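Local coordinates for cycloserine biosynthesis protein DcsG (PDB 6JIL), which catalyses the ATP-dependent, magnesium-requiring cyclisation of O-ureido-D-serine to the antibiotic D-cycloserine, as a monomeric ligase of the ATP-grasp family, at residues L22-I31 against F289-L297; W45-F53 against F69-I80. All blocks are in the same frame, centred on the assembly; numbering follows the deposited sequence.

Contacts 1 and 2 lie on the same side of the chain's centre, their centres about 17 Å apart. In contact 1 helix 285-296, near the C-terminus, packs on helix 19-28, and both helices rest on the parallel sheet of strands 33-37, 4-8, 50-55 and 78-79, with L23 on L6 and L293 on L4. Contact 2 includes strands of that sheet, in the beta-alpha-beta unit 50-55, 63-76, 78-79. The two join directly: L293 CD2 lies 3.9 Å from V52 CG2, L297 CD2 3.9 Å from A50 CB, and R78 NH1 probably hydrogen-bonds R296 O at 2.7 Å. The side chains of F289 and F53 are about 11 Å and 10 Å, respectively, from that of the magnesium ligand E271.

Contact 1: L22-I31 against F289-L297; sequences LLEACRTVGI and FAQALAERL
A290 turns its methyl group into helix 19-28, where its CB lies 3.5 Å from A25 CB and 3.4 Å from A25 O. Two alanines facing each other let the axes of helix segments 22-28 and 289-296 approach to 8.6 Å while crossing at -50°; the C26 and A290 CA atoms are 5.2 Å apart. V29 flanks the same methyl with both branches, CG2 at 3.6 Å from A290 CB, and its CG1 also rests on the aliphatic CG of Q291 at the surface. Beyond it, I31 CG2 meets L297 CD1 crosswise at 4.0 Å.

At the buried end, L22 spreads both methyls along the CD2-CE2 side of the F289 ring, CD1 being 3.6 Å from F289 CD2. With CG anti to the backbone N (chi1 -171°), F289 carries its ring to this leucine, while L293 CD1 sits over one face, toward the rim, and F192 also meets the ring.

Further out, a Schellman motif ends helix 19-28: G30, with positive phi, lets the chain turn so that I31 N bonds C26 O and I31 points back at the partner helix. No hydrogen bond crosses between the segments; apolar shape and close alanine packing hold the two helices together.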
loop_
_atom_site.group_PDB
_atom_site.type_symbol
_atom_site.label_atom_id
_atom_site.label_comp_id
_atom_site.label_asym_id
_atom_site.label_seq_id
_atom_site.Cartn_x
_atom_site.Cartn_y
_atom_site.Cartn_z
ATOM N N LEU A 22 -3.662 11.928 -14.067
ATOM C CA LEU A 22 -3.186 10.742 -14.780
ATOM C C LEU A 22 -3.812 10.656 -16.166
ATOM O O LEU A 22 -3.144 10.283 -17.132
ATOM C CB LEU A 22 -3.491 9.463 -13.986
ATOM C CG LEU A 22 -3.188 8.121 -14.683
ATOM C CD1 LEU A 22 -1.755 8.117 -15.228
ATOM C CD2 LEU A 22 -3.392 6.964 -13.699
ATOM N N LEU A 23 -5.090 11.009 -16.265
ATOM C CA LEU A 23 -5.783 10.977 -17.545
ATOM C C LEU A 23 -5.187 11.997 -18.521
ATOM O O LEU A 23 -5.045 11.718 -19.711
ATOM C CB LEU A 23 -7.275 11.254 -17.350
ATOM C CG LEU A 23 -8.114 10.144 -16.705
ATOM C CD1 LEU A 23 -9.550 10.629 -16.525
ATOM C CD2 LEU A 23 -8.089 8.904 -17.586
ATOM N N GLU A 24 -4.837 13.179 -18.026
ATOM C CA GLU A 24 -4.249 14.188 -18.893
ATOM C C GLU A 24 -2.887 13.722 -19.398
ATOM O O GLU A 24 -2.563 13.881 -20.578
ATOM C CB GLU A 24 -4.113 15.519 -18.155
ATOM C CG GLU A 24 -5.438 16.229 -17.966
ATOM C CD GLU A 24 -6.310 16.185 -19.222
ATOM O OE1 GLU A 24 -7.199 15.303 -19.308
ATOM O OE2 GLU A 24 -6.092 17.024 -20.128
ATOM N N ALA A 25 -2.102 13.132 -18.500
ATOM C CA ALA A 25 -0.780 12.619 -18.846
ATOM C C ALA A 25 -0.920 11.520 -19.895
ATOM O O ALA A 25 -0.125 11.440 -20.834
ATOM C CB ALA A 25 -0.089 12.071 -17.600
ATOM N N CYS A 26 -1.929 10.669 -19.728
ATOM C CA CYS A 26 -2.162 9.591 -20.684
ATOM C C CYS A 26 -2.434 10.193 -22.042
ATOM O O CYS A 26 -1.964 9.693 -23.063
ATOM C CB CYS A 26 -3.349 8.726 -20.259
ATOM S SG CYS A 26 -2.909 7.531 -18.993
ATOM N N ARG A 27 -3.198 11.279 -22.032
ATOM C CA ARG A 27 -3.558 11.996 -23.241
ATOM C C ARG A 27 -2.275 12.504 -23.896
ATOM O O ARG A 27 -2.120 12.435 -25.112
ATOM C CB ARG A 27 -4.466 13.174 -22.875
ATOM C CG ARG A 27 -5.203 13.833 -24.031
ATOM C CD ARG A 27 -5.819 15.164 -23.585
ATOM N NE ARG A 27 -6.661 15.000 -22.401
ATOM C CZ ARG A 27 -7.856 14.415 -22.405
ATOM N NH1 ARG A 27 -8.362 13.944 -23.537
ATOM N NH2 ARG A 27 -8.531 14.269 -21.272
ATOM N N THR A 28 -1.347 13.000 -23.079
ATOM C CA THR A 28 -0.096 13.528 -23.600
ATOM C C THR A 28 0.826 12.454 -24.190
ATOM O O THR A 28 1.614 12.745 -25.081
ATOM C CB THR A 28 0.674 14.341 -22.522
ATOM O OG1 THR A 28 1.115 13.468 -21.477
ATOM C CG2 THR A 28 -0.221 15.411 -21.915
ATOM N N VAL A 29 0.744 11.219 -23.709
ATOM C CA VAL A 29 1.594 10.174 -24.271
ATOM C C VAL A 29 0.825 9.323 -25.281
ATOM O O VAL A 29 1.216 8.206 -25.603
ATOM C CB VAL A 29 2.210 9.275 -23.173
ATOM C CG1 VAL A 29 3.050 10.127 -22.227
ATOM C CG2 VAL A 29 1.127 8.536 -22.421
ATOM N N GLY A 30 -0.283 9.871 -25.768
ATOM C CA GLY A 30 -1.093 9.196 -26.764
ATOM C C GLY A 30 -1.917 7.976 -26.398
ATOM O O GLY A 30 -2.504 7.358 -27.289
ATOM N N ILE A 31 -1.988 7.608 -25.122
ATOM C CA ILE A 31 -2.770 6.429 -24.779
ATOM C C ILE A 31 -4.211 6.742 -24.387
ATOM O O ILE A 31 -4.484 7.677 -23.633
ATOM C CB ILE A 31 -2.063 5.575 -23.693
ATOM C CG1 ILE A 31 -1.654 6.429 -22.503
ATOM C CG2 ILE A 31 -0.814 4.939 -24.283
ATOM C CD1 ILE A 31 -0.703 5.701 -21.557
ATOM N N PHE A 289 4.568 8.871 -14.978
ATOM C CA PHE A 289 3.767 7.666 -14.847
ATOM C C PHE A 289 3.247 7.253 -16.226
ATOM O O PHE A 289 3.374 6.096 -16.627
ATOM C CB PHE A 289 2.606 7.916 -13.882
ATOM C CG PHE A 289 1.843 6.686 -13.517
ATOM C CD1 PHE A 289 2.338 5.423 -13.824
ATOM C CD2 PHE A 289 0.633 6.787 -12.845
ATOM C CE1 PHE A 289 1.639 4.276 -13.464
ATOM C CE2 PHE A 289 -0.075 5.651 -12.481
ATOM C CZ PHE A 289 0.429 4.390 -12.792
ATOM N N ALA A 290 2.682 8.212 -16.956
ATOM C CA ALA A 290 2.156 7.932 -18.287
ATOM C C ALA A 290 3.267 7.441 -19.211
ATOM O O ALA A 290 3.055 6.537 -20.014
ATOM C CB ALA A 290 1.510 9.178 -18.865
ATOM N N GLN A 291 4.450 8.032 -19.098
ATOM C CA GLN A 291 5.562 7.614 -19.941
ATOM C C GLN A 291 5.972 6.180 -19.636
ATOM O O GLN A 291 6.197 5.389 -20.551
ATOM C CB GLN A 291 6.758 8.558 -19.776
ATOM C CG GLN A 291 6.554 9.905 -20.464
ATOM C CD GLN A 291 7.736 10.840 -20.299
ATOM O OE1 GLN A 291 8.070 11.243 -19.188
ATOM N NE2 GLN A 291 8.374 11.185 -21.406
ATOM N N ALA A 292 6.069 5.852 -18.350
ATOM C CA ALA A 292 6.421 4.502 -17.933
ATOM C C ALA A 292 5.383 3.535 -18.504
ATOM O O ALA A 292 5.723 2.450 -18.982
ATOM C CB ALA A 292 6.442 4.408 -16.413
ATOM N N LEU A 293 4.112 3.931 -18.455
ATOM C CA LEU A 293 3.047 3.093 -18.993
ATOM C C LEU A 293 3.167 2.992 -20.509
ATOM O O LEU A 293 2.893 1.942 -21.085
ATOM C CB LEU A 293 1.667 3.649 -18.618
ATOM C CG LEU A 293 1.208 3.482 -17.165
ATOM C CD1 LEU A 293 -0.179 4.074 -16.988
ATOM C CD2 LEU A 293 1.189 2.012 -16.800
ATOM N N ALA A 294 3.585 4.083 -21.149
ATOM C CA ALA A 294 3.742 4.107 -22.605
ATOM C C ALA A 294 4.833 3.144 -23.055
ATOM O O ALA A 294 4.790 2.622 -24.167
ATOM C CB ALA A 294 4.070 5.519 -23.082
ATOM N N GLU A 295 5.812 2.914 -22.190
ATOM C CA GLU A 295 6.903 2.002 -22.515
ATOM C C GLU A 295 6.441 0.545 -22.441
ATOM O O GLU A 295 6.918 -0.296 -23.196
ATOM C CB GLU A 295 8.081 2.228 -21.566
ATOM C CG GLU A 295 9.383 2.558 -22.270
ATOM C CD GLU A 295 9.297 3.827 -23.101
ATOM O OE1 GLU A 295 8.469 3.875 -24.030
ATOM O OE2 GLU A 295 10.054 4.779 -22.833
ATOM N N ARG A 296 5.506 0.257 -21.541
ATOM C CA ARG A 296 4.975 -1.099 -21.374
ATOM C C ARG A 296 4.070 -1.497 -22.526
ATOM O O ARG A 296 3.925 -2.678 -22.833
ATOM C CB ARG A 296 4.164 -1.202 -20.085
ATOM C CG ARG A 296 4.917 -0.794 -18.860
ATOM C CD ARG A 296 5.559 -1.975 -18.202
ATOM N NE ARG A 296 6.707 -1.548 -17.418
ATOM C CZ ARG A 296 7.108 -2.129 -16.297
ATOM N NH1 ARG A 296 6.440 -3.172 -15.819
ATOM N NH2 ARG A 296 8.178 -1.665 -15.662
ATOM N N LEU A 297 3.448 -0.508 -23.156
ATOM C CA LEU A 297 2.535 -0.772 -24.259
ATOM C C LEU A 297 3.176 -0.810 -25.644
ATOM O O LEU A 297 2.503 -1.109 -26.628
ATOM C CB LEU A 297 1.387 0.244 -24.232
ATOM C CG LEU A 297 0.499 0.132 -22.984
ATOM C CD1 LEU A 297 -0.559 1.203 -23.006
ATOM C CD2 LEU A 297 -0.149 -1.241 -22.933
#

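Contact 2: W45-F53 against F69-I80; sequences WSRFEAVVF and FCERVSHVTRLI
W45 and F69 meet in a T-shaped stack: the CE1-CZ edge of F69 stands over one face of the indole, with planes at 77° and F69 CZ 3.4 Å from W45 CZ2. A chi1 of 161° swings the F69 ring out from helix 63-76 far enough to serve two aromatic partners, for F69 CE2 also comes to the edge of the F53 ring, near its plane. C70 SG lies obliquely off the F53 ring, 4.0 Å from its centroid, a sulfur-aromatic contact, and L79 CD2 comes 3.6 Å from F53 CZ. V51, a branched residue suited to a strand, fills the middle, its CG2 packing against V73 CG1 and T77 CG2 together. V76 closes the apolar margin, its CG1 3.7 Å from W45 CB.

Beside this core, strand 50-55 pairs in parallel with 78-79, a short, weakly bonded edge strand, through V51. V51 N donates to R78 O with a bent N-H...O angle of 134°, whereas I80 N gives V51 O an almost straight bond of 3.1 Å. T77 helps to fix the loop entering the strand, its OG1 donating to F48 O at 2.9 Å from well above the carbonyl plane; its CG2 lies against W45 O and V51 CG2.

Toward solvent the fit is looser, among exposed polar residues. S46 OG turns to D44, E49 points away from the partner segment, and R78 leads its guanidinium off to R296 O, over I80 CD1.

In this beta-alpha-beta crossover the helix packs on both the 3-10 turn (W45) and the strand (V51, F53). V51's buried polar backbone is satisfied by R78 O of the neighbouring strand and I80 N just beyond it, so hydrogen bonding sets the register and apolar packing holds the helix.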
loop_
_atom_site.group_PDB
_atom_site.type_symbol
_atom_site.label_atom_id
_atom_site.label_comp_id
_atom_site.label_asym_id
_atom_site.label_seq_id
_atom_site.Cartn_x
_atom_site.Cartn_y
_atom_site.Cartn_z
ATOM N N TRP A 45 -13.811 -6.651 -20.434
ATOM C CA TRP A 45 -12.380 -6.497 -20.205
ATOM C C TRP A 45 -11.503 -7.015 -21.340
ATOM O O TRP A 45 -10.324 -6.674 -21.429
ATOM C CB TRP A 45 -12.001 -7.145 -18.871
ATOM C CG TRP A 45 -12.752 -6.521 -17.720
ATOM C CD1 TRP A 45 -13.997 -6.867 -17.268
ATOM C CD2 TRP A 45 -12.351 -5.381 -16.948
ATOM N NE1 TRP A 45 -14.396 -6.012 -16.269
ATOM C CE2 TRP A 45 -13.406 -5.090 -16.052
ATOM C CE3 TRP A 45 -11.204 -4.573 -16.930
ATOM C CZ2 TRP A 45 -13.348 -4.020 -15.140
ATOM C CZ3 TRP A 45 -11.145 -3.513 -16.027
ATOM C CH2 TRP A 45 -12.215 -3.247 -15.143
ATOM N N SER A 46 -12.089 -7.816 -22.223
ATOM C CA SER A 46 -11.359 -8.363 -23.359
ATOM C C SER A 46 -11.033 -7.259 -24.368
ATOM O O SER A 46 -10.163 -7.429 -25.217
ATOM C CB SER A 46 -12.189 -9.452 -24.051
ATOM O OG SER A 46 -13.293 -8.900 -24.748
ATOM N N ARG A 47 -11.738 -6.135 -24.268
ATOM C CA ARG A 47 -11.533 -5.003 -25.174
ATOM C C ARG A 47 -10.234 -4.237 -24.951
ATOM O O ARG A 47 -9.756 -3.566 -25.862
ATOM C CB ARG A 47 -12.669 -3.984 -25.049
ATOM C CG ARG A 47 -13.984 -4.357 -25.679
ATOM C CD ARG A 47 -14.935 -3.161 -25.597
ATOM N NE ARG A 47 -15.101 -2.692 -24.220
ATOM C CZ ARG A 47 -14.717 -1.500 -23.769
ATOM N NH1 ARG A 47 -14.135 -0.625 -24.582
ATOM N NH2 ARG A 47 -14.913 -1.185 -22.494
ATOM N N PHE A 48 -9.681 -4.316 -23.745
ATOM C CA PHE A 48 -8.461 -3.585 -23.425
ATOM C C PHE A 48 -7.145 -4.256 -23.803
ATOM O O PHE A 48 -7.034 -5.479 -23.837
ATOM C CB PHE A 48 -8.425 -3.253 -21.931
ATOM C CG PHE A 48 -9.661 -2.569 -21.435
ATOM C CD1 PHE A 48 -10.644 -3.282 -20.766
ATOM C CD2 PHE A 48 -9.855 -1.213 -21.662
ATOM C CE1 PHE A 48 -11.801 -2.652 -20.333
ATOM C CE2 PHE A 48 -11.007 -0.575 -21.235
ATOM C CZ PHE A 48 -11.983 -1.294 -20.568
ATOM N N GLU A 49 -6.145 -3.425 -24.076
ATOM C CA GLU A 49 -4.809 -3.890 -24.428
ATOM C C GLU A 49 -4.188 -4.327 -23.113
ATOM O O GLU A 49 -3.502 -5.336 -23.033
ATOM C CB GLU A 49 -3.988 -2.735 -25.012
ATOM C CG GLU A 49 -2.814 -3.158 -25.869
ATOM C CD GLU A 49 -3.230 -3.459 -27.302
ATOM O OE1 GLU A 49 -2.388 -3.961 -28.083
ATOM O OE2 GLU A 49 -4.403 -3.182 -27.648
ATOM N N ALA A 50 -4.440 -3.537 -22.081
ATOM C CA ALA A 50 -3.929 -3.814 -20.754
ATOM C C ALA A 50 -4.824 -3.158 -19.709
ATOM O O ALA A 50 -5.717 -2.375 -20.031
ATOM C CB ALA A 50 -2.505 -3.300 -20.613
ATOM N N VAL A 51 -4.563 -3.488 -18.453
ATOM C CA VAL A 51 -5.322 -2.963 -17.337
ATOM C C VAL A 51 -4.378 -2.505 -16.233
ATOM O O VAL A 51 -3.350 -3.132 -15.993
ATOM C CB VAL A 51 -6.274 -4.050 -16.776
ATOM C CG1 VAL A 51 -6.860 -3.611 -15.457
ATOM C CG2 VAL A 51 -7.392 -4.321 -17.777
ATOM N N VAL A 52 -4.721 -1.392 -15.592
ATOM C CA VAL A 52 -3.952 -0.858 -14.475
ATOM C C VAL A 52 -4.903 -0.632 -13.304
ATOM O O VAL A 52 -5.972 -0.027 -13.454
ATOM C CB VAL A 52 -3.263 0.488 -14.807
ATOM C CG1 VAL A 52 -2.737 1.130 -13.530
ATOM C CG2 VAL A 52 -2.112 0.258 -15.761
ATOM N N PHE A 53 -4.515 -1.136 -12.138
ATOM C CA PHE A 53 -5.333 -0.985 -10.944
ATOM C C PHE A 53 -4.951 0.320 -10.257
ATOM O O PHE A 53 -3.865 0.454 -9.690
ATOM C CB PHE A 53 -5.115 -2.174 -10.017
ATOM C CG PHE A 53 -5.385 -3.491 -10.668
ATOM C CD1 PHE A 53 -4.368 -4.415 -10.852
ATOM C CD2 PHE A 53 -6.663 -3.822 -11.085
ATOM C CE1 PHE A 53 -4.627 -5.653 -11.440
ATOM C CE2 PHE A 53 -6.923 -5.053 -11.669
ATOM C CZ PHE A 53 -5.896 -5.970 -11.844
ATOM N N PHE A 69 -11.552 -11.107 -9.124
ATOM C CA PHE A 69 -11.771 -10.224 -10.258
ATOM C C PHE A 69 -10.479 -10.117 -11.052
ATOM O O PHE A 69 -10.464 -10.319 -12.258
ATOM C CB PHE A 69 -12.199 -8.838 -9.770
ATOM C CG PHE A 69 -12.026 -7.754 -10.796
ATOM C CD1 PHE A 69 -12.926 -7.614 -11.841
ATOM C CD2 PHE A 69 -10.945 -6.878 -10.721
ATOM C CE1 PHE A 69 -12.754 -6.607 -12.805
ATOM C CE2 PHE A 69 -10.763 -5.869 -11.677
ATOM C CZ PHE A 69 -11.670 -5.736 -12.717
ATOM N N CYS A 70 -9.391 -9.801 -10.363
ATOM C CA CYS A 70 -8.093 -9.677 -11.009
ATOM C C CYS A 70 -7.739 -10.959 -11.754
ATOM O O CYS A 70 -7.308 -10.918 -12.907
ATOM C CB CYS A 70 -7.015 -9.365 -9.969
ATOM S SG CYS A 70 -7.237 -7.788 -9.130
ATOM N N GLU A 71 -7.915 -12.095 -11.083
ATOM C CA GLU A 71 -7.635 -13.397 -11.668
ATOM C C GLU A 71 -8.403 -13.597 -12.978
ATOM O O GLU A 71 -7.821 -13.993 -13.986
ATOM C CB GLU A 71 -8.001 -14.498 -10.672
ATOM C CG GLU A 71 -7.771 -15.922 -11.160
ATOM C CD GLU A 71 -6.331 -16.180 -11.579
ATOM O OE1 GLU A 71 -5.403 -15.676 -10.907
ATOM O OE2 GLU A 71 -6.131 -16.901 -12.580
ATOM N N ARG A 72 -9.704 -13.321 -12.967
ATOM C CA ARG A 72 -10.522 -13.483 -14.170
ATOM C C ARG A 72 -10.118 -12.529 -15.291
ATOM O O ARG A 72 -10.211 -12.870 -16.467
ATOM C CB ARG A 72 -12.001 -13.241 -13.867
ATOM C CG ARG A 72 -12.675 -14.272 -12.983
ATOM C CD ARG A 72 -14.203 -14.124 -13.101
ATOM N NE ARG A 72 -14.654 -12.811 -12.656
ATOM C CZ ARG A 72 -14.792 -12.462 -11.381
ATOM N NH1 ARG A 72 -14.522 -13.337 -10.420
ATOM N NH2 ARG A 72 -15.176 -11.232 -11.065
ATOM N N VAL A 73 -9.690 -11.327 -14.926
ATOM C CA VAL A 73 -9.295 -10.341 -15.914
ATOM C C VAL A 73 -7.995 -10.744 -16.615
ATOM O O VAL A 73 -7.822 -10.489 -17.804
ATOM C CB VAL A 73 -9.127 -8.940 -15.253
ATOM C CG1 VAL A 73 -8.741 -7.895 -16.302
ATOM C CG2 VAL A 73 -10.422 -8.540 -14.564
ATOM N N SER A 74 -7.099 -11.391 -15.877
ATOM C CA SER A 74 -5.808 -11.816 -16.415
ATOM C C SER A 74 -5.936 -12.824 -17.551
ATOM O O SER A 74 -5.001 -13.019 -18.326
ATOM C CB SER A 74 -4.956 -12.443 -15.316
ATOM O OG SER A 74 -5.508 -13.686 -14.922
ATOM N N HIS A 75 -7.088 -13.471 -17.643
ATOM C CA HIS A 75 -7.299 -14.460 -18.686
ATOM C C HIS A 75 -7.755 -13.833 -19.982
ATOM O O HIS A 75 -7.568 -14.406 -21.052
ATOM C CB HIS A 75 -8.342 -15.480 -18.242
ATOM C CG HIS A 75 -7.963 -16.234 -17.009
ATOM N ND1 HIS A 75 -8.891 -16.860 -16.207
ATOM C CD2 HIS A 75 -6.754 -16.471 -16.444
ATOM C CE1 HIS A 75 -8.271 -17.450 -15.199
ATOM N NE2 HIS A 75 -6.974 -17.228 -15.320
ATOM N N VAL A 76 -8.339 -12.645 -19.891
ATOM C CA VAL A 76 -8.869 -11.985 -21.074
ATOM C C VAL A 76 -8.038 -10.810 -21.599
ATOM O O VAL A 76 -8.221 -10.371 -22.737
ATOM C CB VAL A 76 -10.328 -11.535 -20.806
ATOM C CG1 VAL A 76 -10.362 -10.152 -20.169
ATOM C CG2 VAL A 76 -11.120 -11.585 -22.087
ATOM N N THR A 77 -7.126 -10.304 -20.774
ATOM C CA THR A 77 -6.275 -9.187 -21.178
ATOM C C THR A 77 -5.043 -9.125 -20.299
ATOM O O THR A 77 -4.972 -9.799 -19.273
ATOM C CB THR A 77 -7.013 -7.830 -21.086
ATOM O OG1 THR A 77 -6.103 -6.773 -21.417
ATOM C CG2 THR A 77 -7.550 -7.598 -19.684
ATOM N N ARG A 78 -4.079 -8.304 -20.700
ATOM C CA ARG A 78 -2.829 -8.156 -19.963
ATOM C C ARG A 78 -2.889 -7.219 -18.753
ATOM O O ARG A 78 -3.375 -6.089 -18.844
ATOM C CB ARG A 78 -1.730 -7.669 -20.913
ATOM C CG ARG A 78 -0.413 -7.389 -20.217
ATOM C CD ARG A 78 0.522 -6.532 -21.065
ATOM N NE ARG A 78 1.713 -6.146 -20.308
ATOM C CZ ARG A 78 2.657 -5.324 -20.759
ATOM N NH1 ARG A 78 2.549 -4.797 -21.973
ATOM N NH2 ARG A 78 3.706 -5.029 -19.999
ATOM N N LEU A 79 -2.381 -7.686 -17.619
ATOM C CA LEU A 79 -2.346 -6.859 -16.415
ATOM C C LEU A 79 -0.946 -6.254 -16.292
ATOM O O LEU A 79 0.048 -6.980 -16.332
ATOM C CB LEU A 79 -2.636 -7.699 -15.171
ATOM C CG LEU A 79 -3.972 -8.434 -15.101
ATOM C CD1 LEU A 79 -3.979 -9.295 -13.859
ATOM C CD2 LEU A 79 -5.128 -7.434 -15.068
ATOM N N ILE A 80 -0.860 -4.932 -16.164
ATOM C CA ILE A 80 0.444 -4.286 -16.021
ATOM C C ILE A 80 1.136 -4.884 -14.795
ATOM O O ILE A 80 2.339 -5.144 -14.814
ATOM C CB ILE A 80 0.314 -2.753 -15.861
ATOM C CG1 ILE A 80 -0.299 -2.151 -17.130
ATOM C CG2 ILE A 80 1.676 -2.141 -15.609
ATOM C CD1 ILE A 80 0.450 -2.516 -18.405
#